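Local coordinates for protein putative peptidase M23 (Pseudomonas aeruginosa PAO1, PDB 2HSI) that is a putative zinc-binding peptidase of the M23 family and probably cleaves peptide bonds as a metalloendopeptidase, at residues 25-28 with 29-33; 74-77 with 78-82; 149-152 with 153-156. One frame throughout, in Å; residues are numbered along the deposited sequence.

Contact 1. Residues 25-28 with 29-33; sequences SFIM and RLLNK
Ser25, Phe26, Ile27 and Met28 each offer a carbonyl to the backbone N four residues on, in Arg29, Leu30, Leu31 and Asn32, the regular bonding of the short helix 26-31. The bond from Arg29 N to Ser25 O is 2.9 Å long, and the last, from Asn32 N to Met28 O, is 3.1 Å. At the front end, Ser25 OG accepts from Met28 N at 3.2 Å, an ST motif, and is also tied to Glu65. Ile27 and Leu31 run side by side: CG1 of Ile27 lies 3.8 Å from CD1 of Leu31, while Ile27 CD1 touches both leucines, with Leu30 CD2 at 3.9 Å. Met28 and Asn32 also lie alongside one another. The Met28 chain bends at chi2 and again at chi3 (92°), and this curl brings its SD to 3.7 Å from Asn32 CB. Past the last turn, Asn32 centres an inverse gamma turn, and Lys33 folds back so that its NZ bonds to Arg29 O at 3.1 Å, almost in line with the C=O, at the C-terminal end of the helix. Leu31 is buried against Ile275 and Phe276 of helix 273-277 and Val41 of strand 39-43; Met28 shares Val41, and Asn32 OD1 takes the backbone N of that same residue, which pins the helix to the edge strand of the six-stranded sheet.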
ATOM      1  N   SER A  25       9.187   9.795  17.142  1.00 38.31           N
ATOM      2  CA  SER A  25       8.472   8.559  17.567  1.00 36.64           C
ATOM      3  C   SER A  25       9.025   7.313  16.875  1.00 38.12           C
ATOM      4  O   SER A  25       9.796   7.405  15.910  1.00 38.56           O
ATOM      5  CB  SER A  25       6.971   8.692  17.302  1.00 40.28           C
ATOM      6  OG  SER A  25       6.676   8.601  15.920  1.00 41.17           O
ATOM      7  N   PHE A  26       8.622   6.149  17.378  1.00 37.53           N
ATOM      8  CA  PHE A  26       9.005   4.869  16.798  1.00 47.48           C
ATOM      9  C   PHE A  26       8.483   4.728  15.363  1.00 44.07           C
ATOM     10  O   PHE A  26       9.170   4.191  14.494  1.00 43.47           O
ATOM     11  CB  PHE A  26       8.511   3.714  17.678  1.00 52.33           C
ATOM     12  CG  PHE A  26       8.623   2.365  17.032  1.00 55.33           C
ATOM     13  CD1 PHE A  26       9.867   1.762  16.863  1.00 61.42           C
ATOM     14  CD2 PHE A  26       7.485   1.695  16.587  1.00 65.54           C
ATOM     15  CE1 PHE A  26       9.979   0.511  16.261  1.00 70.84           C
ATOM     16  CE2 PHE A  26       7.583   0.444  15.982  1.00 69.06           C
ATOM     17  CZ  PHE A  26       8.834  -0.152  15.820  1.00 67.12           C
ATOM     18  N   ILE A  27       7.278   5.236  15.125  1.00 46.83           N
ATOM     19  CA  ILE A  27       6.663   5.167  13.804  1.00 45.54           C
ATOM     20  C   ILE A  27       7.312   6.131  12.799  1.00 41.18           C
ATOM     21  O   ILE A  27       7.362   5.840  11.608  1.00 40.58           O
ATOM     22  CB  ILE A  27       5.090   5.253  13.880  1.00 48.03           C
ATOM     23  CG1 ILE A  27       4.439   4.559  12.675  1.00 48.56           C
ATOM     24  CG2 ILE A  27       4.586   6.679  14.086  1.00 42.59           C
ATOM     25  CD1 ILE A  27       4.682   3.054  12.623  1.00 55.52           C
ATOM     26  N   MET A  28       7.855   7.243  13.298  1.00 38.91           N
ATOM     27  CA  MET A  28       8.681   8.150  12.499  1.00 40.65           C
ATOM     28  C   MET A  28      10.023   7.491  12.167  1.00 40.81           C
ATOM     29  O   MET A  28      10.504   7.583  11.044  1.00 43.31           O
ATOM     30  CB  MET A  28       8.875   9.495  13.227  1.00 48.72           C
ATOM     31  CG  MET A  28       9.986  10.422  12.685  1.00 48.46           C
ATOM     32  SD  MET A  28       9.690  11.193  11.071  1.00 43.69           S
ATOM     33  CE  MET A  28       8.924  12.729  11.536  1.00 49.40           C
ATOM     34  N   ARG A  29      10.606   6.801  13.145  1.00 41.11           N
ATOM     35  CA  ARG A  29      11.869   6.092  12.951  1.00 42.53           C
ATOM     36  C   ARG A  29      11.732   4.914  11.980  1.00 38.40           C
ATOM     37  O   ARG A  29      12.649   4.620  11.212  1.00 41.22           O
ATOM     38  CB  ARG A  29      12.431   5.624  14.302  1.00 44.66           C
ATOM     39  CG  ARG A  29      13.917   5.261  14.290  1.00 57.65           C
ATOM     40  CD  ARG A  29      14.808   6.458  13.953  1.00 66.52           C
ATOM     41  NE  ARG A  29      16.201   6.060  13.754  1.00 72.37           N
ATOM     42  CZ  ARG A  29      17.185   6.882  13.392  1.00 76.54           C
ATOM     43  NH1 ARG A  29      16.949   8.173  13.179  1.00 76.19           N
ATOM     44  NH2 ARG A  29      18.413   6.409  13.242  1.00 77.97           N
ATOM     45  N   LEU A  30      10.575   4.260  12.004  1.00 33.42           N
ATOM     46  CA  LEU A  30      10.310   3.121  11.128  1.00 33.92           C
ATOM     47  C   LEU A  30       9.957   3.526   9.690  1.00 33.39           C
ATOM     48  O   LEU A  30      10.494   2.980   8.727  1.00 27.43           O
ATOM     49  CB  LEU A  30       9.182   2.266  11.713  1.00 38.84           C
ATOM     50  CG  LEU A  30       8.873   0.932  11.029  1.00 33.44           C
ATOM     51  CD1 LEU A  30       9.760  -0.177  11.571  1.00 43.04           C
ATOM     52  CD2 LEU A  30       7.416   0.593  11.231  1.00 38.59           C
ATOM     53  N   LEU A  31       9.057   4.491   9.550  1.00 22.91           N
ATOM     54  CA  LEU A  31       8.450   4.775   8.255  1.00 24.68           C
ATOM     55  C   LEU A  31       9.110   5.877   7.447  1.00 23.04           C
ATOM     56  O   LEU A  31       8.929   5.918   6.241  1.00 21.65           O
ATOM     57  CB  LEU A  31       6.946   5.056   8.403  1.00 23.79           C
ATOM     58  CG  LEU A  31       6.108   3.869   8.899  1.00 25.27           C
ATOM     59  CD1 LEU A  31       4.630   4.208   8.852  1.00 26.28           C
ATOM     60  CD2 LEU A  31       6.406   2.566   8.121  1.00 24.12           C
ATOM     61  N   ASN A  32       9.861   6.770   8.091  1.00 24.92           N
ATOM     62  CA  ASN A  32      10.519   7.847   7.347  1.00 22.60           C
ATOM     63  C   ASN A  32      11.741   7.348   6.574  1.00 22.08           C
ATOM     64  O   ASN A  32      12.872   7.407   7.065  1.00 23.80           O
ATOM     65  CB  ASN A  32      10.890   9.027   8.255  1.00 26.00           C
ATOM     66  CG  ASN A  32      11.185  10.293   7.477  1.00 26.11           C
ATOM     67  OD1 ASN A  32      10.457  10.654   6.548  1.00 21.42           O
ATOM     68  ND2 ASN A  32      12.256  10.985   7.859  1.00 25.62           N
ATOM     69  N   LYS A  33      11.486   6.835   5.375  1.00 23.36           N
ATOM     70  CA  LYS A  33      12.535   6.409   4.444  1.00 25.19           C
ATOM     71  C   LYS A  33      12.300   7.138   3.119  1.00 19.57           C
ATOM     72  O   LYS A  33      11.809   6.529   2.144  1.00 20.66           O
ATOM     73  CB  LYS A  33      12.498   4.889   4.225  1.00 26.36           C
ATOM     74  CG  LYS A  33      12.467   4.021   5.485  1.00 23.29           C
ATOM     75  CD  LYS A  33      13.700   4.209   6.374  1.00 31.16           C
ATOM     76  CE  LYS A  33      13.668   3.216   7.533  1.00 39.48           C
ATOM     77  NZ  LYS A  33      14.346   3.729   8.750  1.00 42.49           N
TER

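Contact 2. Residues 74-77 with 78-82; sequences VGIP and LSTKP
Pro77 to Thr80 form a type I beta turn in which Thr80 N closes back on Pro77 O at 3.1 Å, just after the chain leaves strand 70-75. That carbonyl is gripped twice, since the hydroxyl of Thr80 also donates to it, with OG1 to O of Pro77 at 2.8 Å. Both donors come from the same face of the carbonyl plane: the N-H sits well above it, 59° out, and the hydroxyl is tilted less. The first torsion of Thr80 (chi1 -49°) sets OG1 beside its own backbone N, which is why one oxygen can serve both groups. The same OG1 comes close to the proline ring, 3.3 Å from Pro77 CD, as the two side chains pass at a slant. Ile76, which has two conformers, crosses the threonine nearly at a right angle; the detail of that contact is less certain. Farther round, Lys81 bends so that NZ meets Ser79 O at 3.1 Å, in the plane of that carbonyl. The turn thus lies on the connection from strand 70-75 to strand 83-90, two strands that are not adjacent in the six-stranded sheet. Tyr55 of strand 52-55 packs against Ile76, Pro77 and Thr80 together, while Ile76 also meets Phe100 and Val102 of strand 96-102. Leu78 touches Phe166, and its side chain is about 8 Å from that of His180, a zinc ligand, and about 13 Å from the zinc ion itself.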
ATOM      1  N   VAL A  74       3.491   9.573   3.442  1.00 16.90           N
ATOM      2  CA  VAL A  74       3.396   9.858   2.007  1.00 18.50           C
ATOM      3  C   VAL A  74       4.155   8.806   1.211  1.00 16.99           C
ATOM      4  O   VAL A  74       5.341   8.583   1.452  1.00 18.10           O
ATOM      5  CB  VAL A  74       3.996  11.268   1.658  1.00 16.28           C
ATOM      6  CG1 VAL A  74       3.748  11.638   0.190  1.00 14.38           C
ATOM      7  CG2 VAL A  74       3.440  12.364   2.569  1.00 21.52           C
ATOM      8  N   GLY A  75       3.469   8.166   0.265  1.00 16.70           N
ATOM      9  CA  GLY A  75       4.112   7.214  -0.639  1.00 16.52           C
ATOM     10  C   GLY A  75       4.814   7.950  -1.772  1.00 17.32           C
ATOM     11  O   GLY A  75       4.223   8.830  -2.396  1.00 18.79           O
ATOM     12  N   ILE A  76       6.075   7.592  -2.025  1.00 16.52           N
ATOM     13  CA  ILE A  76       6.873   8.228  -3.082  0.50 19.68           C
ATOM     14  C   ILE A  76       7.031   7.270  -4.265  1.00 18.63           C
ATOM     15  O   ILE A  76       7.665   6.224  -4.132  1.00 22.15           O
ATOM     16  CB  ILE A  76       8.281   8.649  -2.577  0.50 20.37           C
ATOM     17  CG1 ILE A  76       8.202   9.379  -1.228  0.50 17.36           C
ATOM     18  CG2 ILE A  76       9.014   9.481  -3.634  0.50 17.85           C
ATOM     19  CD1 ILE A  76       7.380  10.663  -1.227  0.50 14.74           C
ATOM     20  N   PRO A  77       6.444   7.616  -5.428  1.00 21.93           N
ATOM     21  CA  PRO A  77       6.599   6.703  -6.580  1.00 24.18           C
ATOM     22  C   PRO A  77       8.060   6.420  -6.940  1.00 27.83           C
ATOM     23  O   PRO A  77       8.934   7.271  -6.731  1.00 23.63           O
ATOM     24  CB  PRO A  77       5.902   7.447  -7.711  1.00 23.05           C
ATOM     25  CG  PRO A  77       4.935   8.366  -7.030  1.00 25.73           C
ATOM     26  CD  PRO A  77       5.596   8.778  -5.763  1.00 19.14           C
ATOM     27  N   LEU A  78       8.316   5.226  -7.462  1.00 25.45           N
ATOM     28  CA  LEU A  78       9.671   4.811  -7.846  1.00 26.46           C
ATOM     29  C   LEU A  78      10.276   5.697  -8.952  1.00 21.39           C
ATOM     30  O   LEU A  78      11.490   5.871  -9.019  1.00 25.88           O
ATOM     31  CB  LEU A  78       9.685   3.327  -8.241  1.00 27.85           C
ATOM     32  CG  LEU A  78      11.036   2.598  -8.282  1.00 35.96           C
ATOM     33  CD1 LEU A  78      11.668   2.450  -6.894  1.00 32.71           C
ATOM     34  CD2 LEU A  78      10.890   1.237  -8.954  1.00 46.91           C
ATOM     35  N   SER A  79       9.423   6.289  -9.780  1.00 25.70           N
ATOM     36  CA  SER A  79       9.865   7.196 -10.844  1.00 29.95           C
ATOM     37  C   SER A  79      10.203   8.630 -10.377  1.00 32.55           C
ATOM     38  O   SER A  79      10.684   9.444 -11.171  1.00 29.07           O
ATOM     39  CB  SER A  79       8.825   7.228 -11.973  1.00 27.90           C
ATOM     40  OG  SER A  79       7.608   7.797 -11.533  1.00 31.34           O
ATOM     41  N   THR A  80       9.963   8.935  -9.099  1.00 27.19           N
ATOM     42  CA  THR A  80      10.234  10.269  -8.556  1.00 23.27           C
ATOM     43  C   THR A  80      11.721  10.599  -8.545  1.00 16.49           C
ATOM     44  O   THR A  80      12.528   9.855  -7.992  1.00 26.57           O
ATOM     45  CB  THR A  80       9.698  10.428  -7.119  1.00 24.93           C
ATOM     46  OG1 THR A  80       8.341   9.980  -7.062  1.00 22.95           O
ATOM     47  CG2 THR A  80       9.762  11.875  -6.657  1.00 22.37           C
ATOM     48  N   LYS A  81      12.069  11.723  -9.164  1.00 22.89           N
ATOM     49  CA  LYS A  81      13.433  12.214  -9.148  1.00 27.00           C
ATOM     50  C   LYS A  81      13.736  12.786  -7.763  1.00 25.56           C
ATOM     51  O   LYS A  81      12.933  13.552  -7.210  1.00 24.39           O
ATOM     52  CB  LYS A  81      13.661  13.260 -10.253  1.00 33.66           C
ATOM     53  CG  LYS A  81      14.098  12.680 -11.615  1.00 46.49           C
ATOM     54  CD  LYS A  81      12.935  12.076 -12.412  1.00 59.53           C
ATOM     55  CE  LYS A  81      13.396  10.930 -13.306  1.00 63.91           C
ATOM     56  NZ  LYS A  81      12.249  10.077 -13.745  1.00 65.79           N
ATOM     57  N   PRO A  82      14.881  12.392  -7.182  1.00 23.65           N
ATOM     58  CA  PRO A  82      15.310  12.973  -5.909  1.00 25.83           C
ATOM     59  C   PRO A  82      15.348  14.510  -5.959  1.00 23.88           C
ATOM     60  O   PRO A  82      15.631  15.103  -7.010  1.00 20.65           O
ATOM     61  CB  PRO A  82      16.704  12.376  -5.706  1.00 30.95           C
ATOM     62  CG  PRO A  82      16.649  11.070  -6.459  1.00 26.93           C
ATOM     63  CD  PRO A  82      15.831  11.374  -7.671  1.00 29.23           C
TER

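Contact 3. Residues 149-152 with 153-156; sequences PSNL and MLDK
Asn151 reaches two residues ahead along its own chain, its ND2 donating to Met153 O at 2.8 Å. The bond is nearly straight, 171° at the hydrogen, and the acceptor lies in the plane of the amide, while the donor is tilted from the plane of the Met153 carbonyl. With chi1 at 46° the amide carbon is wedged between the backbone N and the carbonyl carbon of Asn151, and the group swings across the bend toward Met153. Leu154 completes the inner layer: its CD2 rests 3.7 Å from Asn151 O, and its CG lies beside the carbonyl oxygen of Leu152. Asn151 O is buried here with no polar partner in the model, so apolar carbon is what it faces. On the other side of the amide, the modelled distance of 2.3 Å from Ser150 OG to Asn151 OD1 is too short to be taken at face value, and that contact remains doubtful. A second layer fixes this bend. ND2 of Asn151 also donates to Pro196 O, so the amide bridges two carbonyls, while Ser150 OG bonds to Ala198 N and Asp155 forms a salt bridge with Arg242. Leu152 packs on Ile27 and Leu31 and Met153 on Phe26 and Leu30, all of helix 26-31, whereas Leu154 leans on Phe222 of strand 222-229. This is a bent, irregular connection held by side-chain-to-backbone bonds, running through the seam between the N-terminal part, with its six-stranded sheet and helix 26-31, and the seven-stranded antiparallel sheet of the zinc-binding M23 part.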
ATOM      1  N   PRO A 149      -5.974   3.566   9.569  1.00 23.73           N
ATOM      2  CA  PRO A 149      -5.375   2.248   9.661  1.00 16.28           C
ATOM      3  C   PRO A 149      -5.237   1.739  11.095  1.00 26.16           C
ATOM      4  O   PRO A 149      -4.907   2.505  12.026  1.00 20.63           O
ATOM      5  CB  PRO A 149      -3.997   2.449   9.039  1.00 18.10           C
ATOM      6  CG  PRO A 149      -4.225   3.522   8.038  1.00 21.20           C
ATOM      7  CD  PRO A 149      -5.138   4.468   8.763  1.00 23.68           C
ATOM      8  N   SER A 150      -5.500   0.448  11.253  1.00 21.12           N
ATOM      9  CA  SER A 150      -5.398  -0.224  12.554  1.00 25.44           C
ATOM     10  C   SER A 150      -3.962  -0.228  13.072  1.00 25.49           C
ATOM     11  O   SER A 150      -3.723  -0.061  14.268  1.00 31.74           O
ATOM     12  CB  SER A 150      -5.947  -1.655  12.466  1.00 21.60           C
ATOM     13  OG  SER A 150      -5.025  -2.551  11.841  1.00 22.24           O
ATOM     14  N   ASN A 151      -3.015  -0.405  12.155  1.00 25.14           N
ATOM     15  CA  ASN A 151      -1.587  -0.381  12.463  1.00 29.20           C
ATOM     16  C   ASN A 151      -0.805   0.051  11.244  1.00 27.89           C
ATOM     17  O   ASN A 151      -1.144  -0.333  10.114  1.00 28.58           O
ATOM     18  CB  ASN A 151      -1.090  -1.755  12.949  1.00 31.63           C
ATOM     19  CG  ASN A 151      -1.588  -2.909  12.086  1.00 25.68           C
ATOM     20  OD1 ASN A 151      -2.794  -3.131  11.959  1.00 29.67           O
ATOM     21  ND2 ASN A 151      -0.666  -3.667  11.521  1.00 20.94           N
ATOM     22  N   LEU A 152       0.229   0.861  11.461  1.00 27.52           N
ATOM     23  CA  LEU A 152       1.058   1.323  10.354  1.00 25.85           C
ATOM     24  C   LEU A 152       2.256   0.419  10.164  1.00 21.92           C
ATOM     25  O   LEU A 152       2.727   0.242   9.040  1.00 26.38           O
ATOM     26  CB  LEU A 152       1.500   2.775  10.545  1.00 25.69           C
ATOM     27  CG  LEU A 152       0.446   3.880  10.634  1.00 28.63           C
ATOM     28  CD1 LEU A 152       1.154   5.226  10.799  1.00 29.36           C
ATOM     29  CD2 LEU A 152      -0.482   3.903   9.429  1.00 22.02           C
ATOM     30  N   MET A 153       2.749  -0.152  11.261  1.00 20.76           N
ATOM     31  CA  MET A 153       3.713  -1.239  11.168  1.00 24.27           C
ATOM     32  C   MET A 153       2.930  -2.502  10.859  1.00 22.64           C
ATOM     33  O   MET A 153       2.058  -2.916  11.639  1.00 29.20           O
ATOM     34  CB  MET A 153       4.534  -1.408  12.447  1.00 25.22           C
ATOM     35  CG  MET A 153       5.645  -2.455  12.303  1.00 37.75           C
ATOM     36  SD  MET A 153       6.734  -2.672  13.730  1.00 48.62           S
ATOM     37  CE  MET A 153       8.008  -3.720  13.018  1.00 42.70           C
ATOM     38  N   LEU A 154       3.244  -3.107   9.722  1.00 23.13           N
ATOM     39  CA  LEU A 154       2.468  -4.220   9.182  1.00 21.92           C
ATOM     40  C   LEU A 154       3.074  -5.566   9.533  1.00 30.74           C
ATOM     41  O   LEU A 154       4.295  -5.694   9.659  1.00 22.32           O
ATOM     42  CB  LEU A 154       2.363  -4.087   7.659  1.00 21.69           C
ATOM     43  CG  LEU A 154       1.703  -2.827   7.102  1.00 22.13           C
ATOM     44  CD1 LEU A 154       1.668  -2.852   5.579  1.00 17.64           C
ATOM     45  CD2 LEU A 154       0.310  -2.656   7.675  1.00 17.50           C
ATOM     46  N   ASP A 155       2.213  -6.568   9.697  1.00 25.17           N
ATOM     47  CA  ASP A 155       2.677  -7.936   9.831  1.00 26.59           C
ATOM     48  C   ASP A 155       3.049  -8.457   8.461  1.00 27.95           C
ATOM     49  O   ASP A 155       2.460  -8.054   7.460  1.00 25.36           O
ATOM     50  CB  ASP A 155       1.585  -8.841  10.394  1.00 26.69           C
ATOM     51  CG  ASP A 155       1.202  -8.498  11.812  1.00 28.28           C
ATOM     52  OD1 ASP A 155       1.993  -7.849  12.530  1.00 27.47           O
ATOM     53  OD2 ASP A 155       0.094  -8.899  12.210  1.00 28.89           O
ATOM     54  N   LYS A 156       4.029  -9.354   8.424  1.00 24.62           N
ATOM     55  CA  LYS A 156       4.276 -10.166   7.242  1.00 31.41           C
ATOM     56  C   LYS A 156       2.997 -10.950   6.940  1.00 25.96           C
ATOM     57  O   LYS A 156       2.394 -11.521   7.850  1.00 29.16           O
ATOM     58  CB  LYS A 156       5.437 -11.130   7.477  1.00 31.63           C
ATOM     59  CG  LYS A 156       6.798 -10.469   7.529  1.00 39.19           C
ATOM     60  CD  LYS A 156       7.863 -11.443   7.999  1.00 46.04           C
ATOM     61  CE  LYS A 156       8.087 -12.541   6.982  1.00 48.69           C
ATOM     62  NZ  LYS A 156       9.106 -13.518   7.448  1.00 53.94           N
TER

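Along the chain the three contacts come in series, 25-33, then 74-82, then 149-156. Contacts 1 and 3 meet directly although their centres are 13 Å apart: Leu30 CD2 packs on Met153 CG at 3.7 Å, and Ile27 CD1 and Leu31 CD1 each lie 3.8 Å from Leu152 CB. Helix 26-31 therefore packs against both the connection at 149-156 and strand 39-43, so these two contacts join the two parts of the protein. Contact 2 touches neither; its centre is about 17 Å from that of contact 1 and 21 Å from that of contact 3. It leaves the six-stranded sheet at strand 70-75, the partner of strand 39-43. Contacts 1 and 3 lie away from the zinc site.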